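Local coordinates for protein Bd3459 (Bdellovibrio bacteriovorus, PDB 5CEC) that probably cleaves peptidoglycan peptides as a predatory endopeptidase of the S13 family and is bound by the ankyrin-repeat immunity protein Bd3460, at residues P114-N119 with F145-L150; P155-T160 with Q250-I255; G347-G352 with G414-I419. The protein carries 1 engineered substitution. All blocks are in the same frame, centred on the assembly; numbering follows the deposited sequence.

Contact 1. Residues P114-N119 with F145-L150. With SO4 (sulfate ion), chain E.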
loop_
_atom_site.group_PDB
_atom_site.type_symbol
_atom_site.label_atom_id
_atom_site.label_comp_id
_atom_site.label_asym_id
_atom_site.label_seq_id
_atom_site.Cartn_x
_atom_site.Cartn_y
_atom_site.Cartn_z
ATOM N N PRO A 114 3.329 9.022 14.243
ATOM C CA PRO A 114 3.675 9.032 12.808
ATOM C C PRO A 114 2.486 9.002 11.883
ATOM O O PRO A 114 2.647 8.798 10.687
ATOM C CB PRO A 114 4.502 7.749 12.653
ATOM C CG PRO A 114 3.839 6.824 13.600
ATOM C CD PRO A 114 3.438 7.665 14.796
ATOM N N LEU A 115 1.293 9.213 12.437
ATOM C CA LEU A 115 0.063 9.272 11.651
ATOM C C LEU A 115 -0.797 10.433 12.099
ATOM O O LEU A 115 -2.007 10.308 12.225
ATOM C CB LEU A 115 -0.664 7.921 11.724
ATOM C CG LEU A 115 -1.891 7.694 10.855
ATOM C CD1 LEU A 115 -1.662 8.214 9.451
ATOM C CD2 LEU A 115 -2.324 6.233 10.861
ATOM N N PHE A 116 -0.160 11.581 12.273
ATOM C CA PHE A 116 -0.831 12.779 12.777
ATOM C C PHE A 116 -0.882 13.760 11.619
ATOM O O PHE A 116 0.094 14.455 11.327
ATOM C CB PHE A 116 -0.136 13.352 14.014
ATOM C CG PHE A 116 -1.029 14.145 14.906
ATOM C CD1 PHE A 116 -1.822 15.156 14.409
ATOM C CD2 PHE A 116 -1.109 13.876 16.255
ATOM C CE1 PHE A 116 -2.651 15.896 15.227
ATOM C CE2 PHE A 116 -1.946 14.625 17.094
ATOM C CZ PHE A 116 -2.715 15.616 16.567
ATOM N N GLY A 117 -2.037 13.778 10.967
ATOM C CA GLY A 117 -2.280 14.633 9.825
ATOM C C GLY A 117 -3.701 15.150 9.872
ATOM O O GLY A 117 -4.252 15.412 10.951
ATOM N N ARG A 118 -4.309 15.253 8.697
ATOM C CA ARG A 118 -5.709 15.700 8.584
ATOM C C ARG A 118 -6.641 15.022 9.561
ATOM O O ARG A 118 -7.376 15.698 10.286
ATOM C CB ARG A 118 -6.217 15.456 7.137
ATOM C CG ARG A 118 -7.672 15.887 6.922
ATOM C CD ARG A 118 -8.295 15.177 5.726
ATOM N NE ARG A 118 -7.563 15.425 4.493
ATOM C CZ ARG A 118 -7.688 16.518 3.723
ATOM N NH1 ARG A 118 -8.474 17.529 4.067
ATOM N NH2 ARG A 118 -7.014 16.579 2.598
ATOM N N ASN A 119 -6.679 13.698 9.533
ATOM C CA ASN A 119 -7.773 13.006 10.231
ATOM C C ASN A 119 -7.604 13.022 11.745
ATOM O O ASN A 119 -8.587 13.231 12.486
ATOM C CB ASN A 119 -7.954 11.610 9.668
ATOM C CG ASN A 119 -8.478 11.633 8.265
ATOM O OD1 ASN A 119 -9.302 12.468 7.959
ATOM N ND2 ASN A 119 -7.993 10.763 7.403
ATOM N N PHE A 145 6.100 17.173 18.001
ATOM C CA PHE A 145 4.776 17.247 17.392
ATOM C C PHE A 145 4.950 17.222 15.883
ATOM O O PHE A 145 5.256 18.237 15.258
ATOM C CB PHE A 145 4.010 18.490 17.830
ATOM C CG PHE A 145 2.648 18.607 17.187
ATOM C CD1 PHE A 145 1.747 17.549 17.248
ATOM C CD2 PHE A 145 2.304 19.746 16.445
ATOM C CE1 PHE A 145 0.498 17.653 16.634
ATOM C CE2 PHE A 145 1.065 19.851 15.840
ATOM C CZ PHE A 145 0.165 18.807 15.916
ATOM N N LEU A 146 4.825 16.030 15.328
ATOM C CA LEU A 146 4.925 15.824 13.896
ATOM C C LEU A 146 3.545 15.951 13.310
ATOM O O LEU A 146 2.605 15.304 13.766
ATOM C CB LEU A 146 5.536 14.486 13.560
ATOM C CG LEU A 146 6.843 14.161 14.285
ATOM C CD1 LEU A 146 7.276 12.728 13.981
ATOM C CD2 LEU A 146 7.942 15.171 13.947
ATOM N N LEU A 147 3.395 16.858 12.362
ATOM C CA LEU A 147 2.120 17.128 11.709
ATOM C C LEU A 147 2.364 17.225 10.221
ATOM O O LEU A 147 3.152 18.096 9.761
ATOM C CB LEU A 147 1.511 18.428 12.218
ATOM C CG LEU A 147 0.212 18.860 11.568
ATOM C CD1 LEU A 147 -0.922 17.909 11.927
ATOM C CD2 LEU A 147 -0.131 20.275 11.993
ATOM N N ALA A 148 1.731 16.327 9.466
ATOM C CA ALA A 148 1.804 16.315 7.994
ATOM C C ALA A 148 0.389 16.118 7.528
ATOM O O ALA A 148 -0.166 15.029 7.646
ATOM C CB ALA A 148 2.671 15.179 7.495
ATOM N N TRP A 149 -0.205 17.166 6.979
ATOM C CA TRP A 149 -1.606 17.119 6.684
ATOM C C TRP A 149 -2.008 15.925 5.830
ATOM O O TRP A 149 -2.998 15.237 6.127
ATOM C CB TRP A 149 -2.043 18.421 6.016
ATOM C CG TRP A 149 -3.485 18.679 6.061
ATOM C CD1 TRP A 149 -4.351 18.718 5.006
ATOM C CD2 TRP A 149 -4.261 18.961 7.220
ATOM N NE1 TRP A 149 -5.625 18.994 5.448
ATOM C CE2 TRP A 149 -5.597 19.167 6.799
ATOM C CE3 TRP A 149 -3.968 19.089 8.576
ATOM C CZ2 TRP A 149 -6.631 19.461 7.694
ATOM C CZ3 TRP A 149 -4.998 19.393 9.451
ATOM C CH2 TRP A 149 -6.307 19.577 9.012
ATOM N N LEU A 150 -1.216 15.661 4.789
ATOM C CA LEU A 150 -1.502 14.598 3.825
ATOM C C LEU A 150 -0.836 13.250 4.205
ATOM O O LEU A 150 -0.631 12.388 3.343
ATOM C CB LEU A 150 -1.134 15.044 2.398
ATOM C CG LEU A 150 -1.870 16.287 1.911
ATOM C CD1 LEU A 150 -1.380 16.633 0.517
ATOM C CD2 LEU A 150 -3.385 16.142 1.925
HETATM S S SO4 E . -8.429 20.824 2.742
HETATM O O1 SO4 E . -8.999 19.590 2.138
HETATM O O2 SO4 E . -7.993 21.774 1.699
HETATM O O3 SO4 E . -7.415 20.541 3.768
HETATM O O4 SO4 E . -9.496 21.555 3.523
#
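F145 sets the edge of its ring against the face of F116, and farther along the same two segments the face of the W149 indole lies against R118 CA. The two aromatic contacts flank the start of helix 118-130, where G117 is the N-cap residue and the loop following strand 135-141 runs past it. F145 and F116 make a T-shaped stack, their planes 83° apart. CE1 of F145 stands over the centre of the F116 ring, 3.8 Å from F116 CZ. With CG anti to the backbone N (chi1 179°), the F145 ring swings toward F116 from a CB that does not itself point there. L147 adds a methyl at an oblique angle, its CD1 3.8 Å from F116 CD1; it also packs on T177 and L178 of helix 167-182.

Between the two aromatic contacts the backbones are joined twice. A148 N donates to F116 O at 3.1 Å, and R118 N, at the first turn of the helix, donates to W149 O at 2.9 Å.

R118 CA stands over the six-membered ring of W149, 3.6 Å from its centroid and almost on the normal, a CH-pi contact. CB and CG continue across CE2 and CZ2, and a bend at chi3 brings the guanidinium next to W149 NE1, which lies over one of its faces. The guanidinium is gripped further by a salt bridge from NE to E153, a hydrogen bond from NH1 to Y122 and a cation-pi contact with Y190. W149 NE1 and R118 NH1 both donate to a sulfate, probably from the crystallisation liquor: W149 NE1 reaches its O3 at 2.9 Å, and R118 NH1 reaches its O1, at the guanidinium edge, at 2.9 Å and 166°.

Contact 2. Residues P155-T160 with Q250-I255; sequences PMIGGT and QSNNYI. With SO4 (sulfate ion), chain C.
N253 holds the 155-160 loop with both its backbone and its side chain, while its OD1 accepts a hydrogen bond from K73. Its N donates to I157 O at 2.8 Å, and its ND2 donates to G159 O at 2.9 Å, nearly straight (173°) and with G159 O in the amide plane of N253. With CG beside the backbone N (chi1 -70°), the amide lies next to the peptide groups it binds.

On one flank, I157 crosses Q250 at about a right angle, its CD1 3.5 Å from Q250 NE2 and its CG2 against Q250 O. N252 ties this corner together: ND2 donates to Q250 OE1 at 2.8 Å, and OD1 caps helix 253-262 by accepting from I255 N. On the other flank M156 runs alongside Y254. Its CE is 3.6 Å from Y254 CD1, and its SD lies obliquely 5.2 Å from the ring centroid, a Met-aromatic contact.

S251 leaves the preceding helix with positive phi, and its OG donates to O3 of a sulfate at 2.7 Å. S70, T358 and S360 bind the same ion, so the anion sits among hydroxyls. S251 and N253 fit the SxN element that, with an SxxK pair (S70, K73) and a KTG-type strand at K357, probably forms the active site of this penicillin-binding-protein-like fold.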
loop_
_atom_site.group_PDB
_atom_site.type_symbol
_atom_site.label_atom_id
_atom_site.label_comp_id
_atom_site.label_asym_id
_atom_site.label_seq_id
_atom_site.Cartn_x
_atom_site.Cartn_y
_atom_site.Cartn_z
ATOM N N PRO A 155 0.107 12.825 -2.433
ATOM C CA PRO A 155 1.232 11.993 -2.864
ATOM C C PRO A 155 2.175 11.529 -1.759
ATOM O O PRO A 155 3.247 10.997 -2.065
ATOM C CB PRO A 155 1.981 12.944 -3.798
ATOM C CG PRO A 155 1.792 14.269 -3.160
ATOM C CD PRO A 155 0.410 14.258 -2.587
ATOM N N MET A 156 1.827 11.699 -0.480
ATOM C CA MET A 156 2.749 11.312 0.579
ATOM C C MET A 156 2.859 9.805 0.748
ATOM O O MET A 156 3.892 9.308 1.206
ATOM C CB MET A 156 2.346 11.929 1.914
ATOM C CG MET A 156 2.348 13.436 1.904
ATOM S SD MET A 156 2.471 14.076 3.591
ATOM C CE MET A 156 4.229 14.005 3.769
ATOM N N ILE A 157 1.803 9.074 0.431
ATOM C CA ILE A 157 1.827 7.612 0.528
ATOM C C ILE A 157 3.040 7.062 -0.244
ATOM O O ILE A 157 3.806 6.233 0.263
ATOM C CB ILE A 157 0.518 6.974 -0.010
ATOM C CG1 ILE A 157 -0.671 7.272 0.919
ATOM C CG2 ILE A 157 0.670 5.463 -0.192
ATOM C CD1 ILE A 157 -2.023 7.109 0.272
ATOM N N GLY A 158 3.219 7.545 -1.465
ATOM C CA GLY A 158 4.263 6.998 -2.345
ATOM C C GLY A 158 5.438 7.921 -2.586
ATOM O O GLY A 158 6.314 7.601 -3.399
ATOM N N GLY A 159 5.470 9.060 -1.899
ATOM C CA GLY A 159 6.464 10.090 -2.150
ATOM C C GLY A 159 7.681 9.987 -1.279
ATOM O O GLY A 159 7.822 9.073 -0.459
ATOM N N THR A 160 8.586 10.937 -1.479
ATOM C CA THR A 160 9.787 11.050 -0.664
ATOM C C THR A 160 9.355 11.776 0.600
ATOM O O THR A 160 8.944 12.922 0.547
ATOM C CB THR A 160 10.889 11.839 -1.395
ATOM O OG1 THR A 160 11.278 11.091 -2.549
ATOM C CG2 THR A 160 12.080 12.044 -0.485
ATOM N N GLN A 250 -1.634 0.557 2.752
ATOM C CA GLN A 250 -1.416 1.623 1.762
ATOM C C GLN A 250 -0.045 1.537 1.110
ATOM O O GLN A 250 0.145 2.062 0.031
ATOM C CB GLN A 250 -1.486 2.979 2.449
ATOM C CG GLN A 250 -2.818 3.359 3.042
ATOM C CD GLN A 250 -2.775 4.782 3.483
ATOM O OE1 GLN A 250 -1.912 5.188 4.271
ATOM N NE2 GLN A 250 -3.706 5.575 2.983
ATOM N N SER A 251 0.928 0.946 1.803
ATOM C CA SER A 251 2.354 1.093 1.511
ATOM C C SER A 251 2.779 2.547 1.787
ATOM O O SER A 251 3.374 3.231 0.961
ATOM C CB SER A 251 2.723 0.654 0.115
ATOM O OG SER A 251 4.115 0.348 0.109
ATOM N N ASN A 252 2.493 3.018 2.991
ATOM C CA ASN A 252 2.611 4.431 3.325
ATOM C C ASN A 252 4.055 4.804 3.704
ATOM O O ASN A 252 4.524 4.450 4.792
ATOM C CB ASN A 252 1.642 4.784 4.470
ATOM C CG ASN A 252 1.587 6.243 4.727
ATOM O OD1 ASN A 252 2.634 6.896 4.845
ATOM N ND2 ASN A 252 0.385 6.776 4.795
ATOM N N ASN A 253 4.725 5.536 2.818
ATOM C CA ASN A 253 6.120 5.927 3.054
ATOM C C ASN A 253 6.273 6.846 4.262
ATOM O O ASN A 253 7.275 6.744 4.984
ATOM C CB ASN A 253 6.692 6.608 1.832
ATOM C CG ASN A 253 6.888 5.668 0.682
ATOM O OD1 ASN A 253 6.725 4.454 0.771
ATOM N ND2 ASN A 253 7.245 6.254 -0.445
ATOM N N TYR A 254 5.329 7.767 4.442
ATOM C CA TYR A 254 5.420 8.724 5.539
ATOM C C TYR A 254 5.448 8.028 6.880
ATOM O O TYR A 254 6.308 8.342 7.759
ATOM C CB TYR A 254 4.258 9.762 5.502
ATOM C CG TYR A 254 4.263 10.708 6.666
ATOM C CD1 TYR A 254 4.982 11.901 6.644
ATOM C CD2 TYR A 254 3.580 10.399 7.843
ATOM C CE1 TYR A 254 5.007 12.756 7.723
ATOM C CE2 TYR A 254 3.598 11.269 8.920
ATOM C CZ TYR A 254 4.308 12.443 8.875
ATOM O OH TYR A 254 4.366 13.276 9.950
ATOM N N ILE A 255 4.521 7.084 7.058
ATOM C CA ILE A 255 4.478 6.368 8.331
ATOM C C ILE A 255 5.780 5.576 8.528
ATOM O O ILE A 255 6.379 5.583 9.612
ATOM C CB ILE A 255 3.259 5.436 8.468
ATOM C CG1 ILE A 255 1.939 6.211 8.311
ATOM C CG2 ILE A 255 3.255 4.691 9.792
ATOM C CD1 ILE A 255 0.709 5.329 8.210
HETATM S S SO4 C . 3.813 -0.686 -3.283
HETATM O O1 SO4 C . 2.663 0.099 -3.822
HETATM O O2 SO4 C . 4.505 -1.465 -4.321
HETATM O O3 SO4 C . 4.733 0.296 -2.529
HETATM O O4 SO4 C . 3.333 -1.586 -2.222
#

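Contact 3. Residues G347-G352 with G414-I419; sequences GGVMAG and GGPKAI. With SO4 (sulfate ion), chain F.
G352 and I419 make the tight part of this contact, centred on one carbonyl oxygen. I419 N donates to G352 O at 3.0 Å, and A418 CA brings a weaker CA-H...O contact to the same oxygen. I419 CG1 sits between the backbone N and the carbonyl carbon (chi1 65°), leaving it 3.5 Å from G352 O. A water completes the set by donating to G352 O at 3.0 Å and to I419 O.

The rest is looser. V349, itself buried, crosses P416 at about a right angle in apolar packing, with V349 CG1 3.9 Å from P416 CD and V349 O 3.3 Å from P416 CB, but P416 lies partly open. I410 of helix 394-411 touches both side chains, and V349 also packs on G175 of Bd3460. On the solvent side A418 N donates to O3 of a sulfate at 2.8 Å, and K417, whose side chain starts off away from the 347-352 loop, takes almost no part.

The 414-419 segment packs against the loop that precedes strand 354-361, just after helix 394-411 has ended in a Schellman motif with G414 as its C-prime residue.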
loop_
_atom_site.group_PDB
_atom_site.type_symbol
_atom_site.label_atom_id
_atom_site.label_comp_id
_atom_site.label_asym_id
_atom_site.label_seq_id
_atom_site.Cartn_x
_atom_site.Cartn_y
_atom_site.Cartn_z
ATOM N N GLY A 347 -6.190 -12.231 -6.485
ATOM C CA GLY A 347 -7.239 -13.263 -6.610
ATOM C C GLY A 347 -6.704 -14.677 -6.646
ATOM O O GLY A 347 -5.565 -14.930 -6.295
ATOM N N GLY A 348 -7.545 -15.606 -7.050
ATOM C CA GLY A 348 -7.161 -16.987 -7.142
ATOM C C GLY A 348 -7.017 -17.617 -5.768
ATOM O O GLY A 348 -7.706 -17.243 -4.800
ATOM N N VAL A 349 -6.106 -18.575 -5.669
ATOM C CA VAL A 349 -5.892 -19.265 -4.399
ATOM C C VAL A 349 -5.357 -18.363 -3.285
ATOM O O VAL A 349 -5.451 -18.728 -2.116
ATOM C CB VAL A 349 -4.997 -20.488 -4.555
ATOM C CG1 VAL A 349 -5.696 -21.530 -5.412
ATOM C CG2 VAL A 349 -3.610 -20.159 -5.094
ATOM N N MET A 350 -4.793 -17.205 -3.618
ATOM C CA MET A 350 -4.351 -16.282 -2.579
ATOM C C MET A 350 -5.472 -15.608 -1.813
ATOM O O MET A 350 -5.263 -15.162 -0.693
ATOM C CB MET A 350 -3.464 -15.186 -3.167
ATOM C CG MET A 350 -2.092 -15.687 -3.605
ATOM S SD MET A 350 -1.051 -14.457 -4.390
ATOM C CE MET A 350 -1.956 -14.078 -5.886
ATOM N N ALA A 351 -6.624 -15.423 -2.459
ATOM C CA ALA A 351 -7.707 -14.667 -1.842
ATOM C C ALA A 351 -8.086 -15.316 -0.523
ATOM O O ALA A 351 -8.422 -16.472 -0.476
ATOM C CB ALA A 351 -8.884 -14.585 -2.798
ATOM N N GLY A 352 -8.047 -14.520 0.541
ATOM C CA GLY A 352 -8.436 -14.959 1.868
ATOM C C GLY A 352 -7.454 -15.842 2.602
ATOM O O GLY A 352 -7.697 -16.182 3.759
ATOM N N GLY A 414 -1.392 -28.378 -0.781
ATOM C CA GLY A 414 -2.798 -28.796 -0.692
ATOM C C GLY A 414 -3.882 -27.785 -0.897
ATOM O O GLY A 414 -5.061 -28.081 -0.632
ATOM N N GLY A 415 -3.506 -26.623 -1.437
ATOM C CA GLY A 415 -4.450 -25.562 -1.714
ATOM C C GLY A 415 -4.645 -24.642 -0.529
ATOM O O GLY A 415 -4.088 -24.885 0.555
ATOM N N PRO A 416 -5.493 -23.615 -0.698
ATOM C CA PRO A 416 -5.624 -22.580 0.289
ATOM C C PRO A 416 -6.514 -23.009 1.435
ATOM O O PRO A 416 -7.410 -23.877 1.278
ATOM C CB PRO A 416 -6.272 -21.429 -0.498
ATOM C CG PRO A 416 -7.070 -22.091 -1.547
ATOM C CD PRO A 416 -6.195 -23.260 -1.947
ATOM N N LYS A 417 -6.242 -22.398 2.578
ATOM C CA LYS A 417 -7.129 -22.452 3.726
ATOM C C LYS A 417 -7.377 -21.025 4.148
ATOM O O LYS A 417 -6.438 -20.284 4.419
ATOM C CB LYS A 417 -6.506 -23.265 4.862
ATOM C CG LYS A 417 -7.388 -23.372 6.101
ATOM C CD LYS A 417 -6.717 -24.129 7.240
ATOM C CE LYS A 417 -7.713 -24.389 8.363
ATOM N NZ LYS A 417 -7.063 -24.375 9.703
ATOM N N ALA A 418 -8.647 -20.641 4.225
ATOM C CA ALA A 418 -9.020 -19.291 4.615
ATOM C C ALA A 418 -8.543 -19.018 6.028
ATOM O O ALA A 418 -8.753 -19.842 6.935
ATOM C CB ALA A 418 -10.525 -19.093 4.506
ATOM N N ILE A 419 -7.885 -17.876 6.224
ATOM C CA ILE A 419 -7.534 -17.448 7.578
ATOM C C ILE A 419 -8.748 -16.872 8.286
ATOM O O ILE A 419 -9.746 -16.524 7.657
ATOM C CB ILE A 419 -6.345 -16.465 7.619
ATOM C CG1 ILE A 419 -6.666 -15.135 6.944
ATOM C CG2 ILE A 419 -5.140 -17.113 6.973
ATOM C CD1 ILE A 419 -5.604 -14.076 7.164
HETATM S S SO4 F . -11.612 -23.055 3.529
HETATM O O1 SO4 F . -12.944 -22.478 3.231
HETATM O O2 SO4 F . -11.505 -24.427 2.964
HETATM O O3 SO4 F . -10.590 -22.181 2.927
HETATM O O4 SO4 F . -11.429 -23.107 4.999
HETATM O O HOH W 1 -10.040 -15.014 5.172
#

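In the fold
Contacts 1 and 2 lie side by side, their centres 12 Å apart, and meet where A148 and P114 pack on Y254; helix 253-262, part of contact 2, also packs on contact 1. Contact 1 is buried and mainly aromatic, and it joins the start of helix 118-130 to the loop after strand 135-141. Contact 2, partly buried, is richer in amide hydrogen bonds and contributes two residues, S251 and N253, to the probable active site. Contact 3 stands apart at the surface, about 16 Å from contact 2 between nearest atoms, and joins the loop before strand 354-361 to the one after helix 394-411 with sparse packing and one direct backbone hydrogen bond. Contacts 2 and 3 both touch Bd3460, contact 2 only through P155.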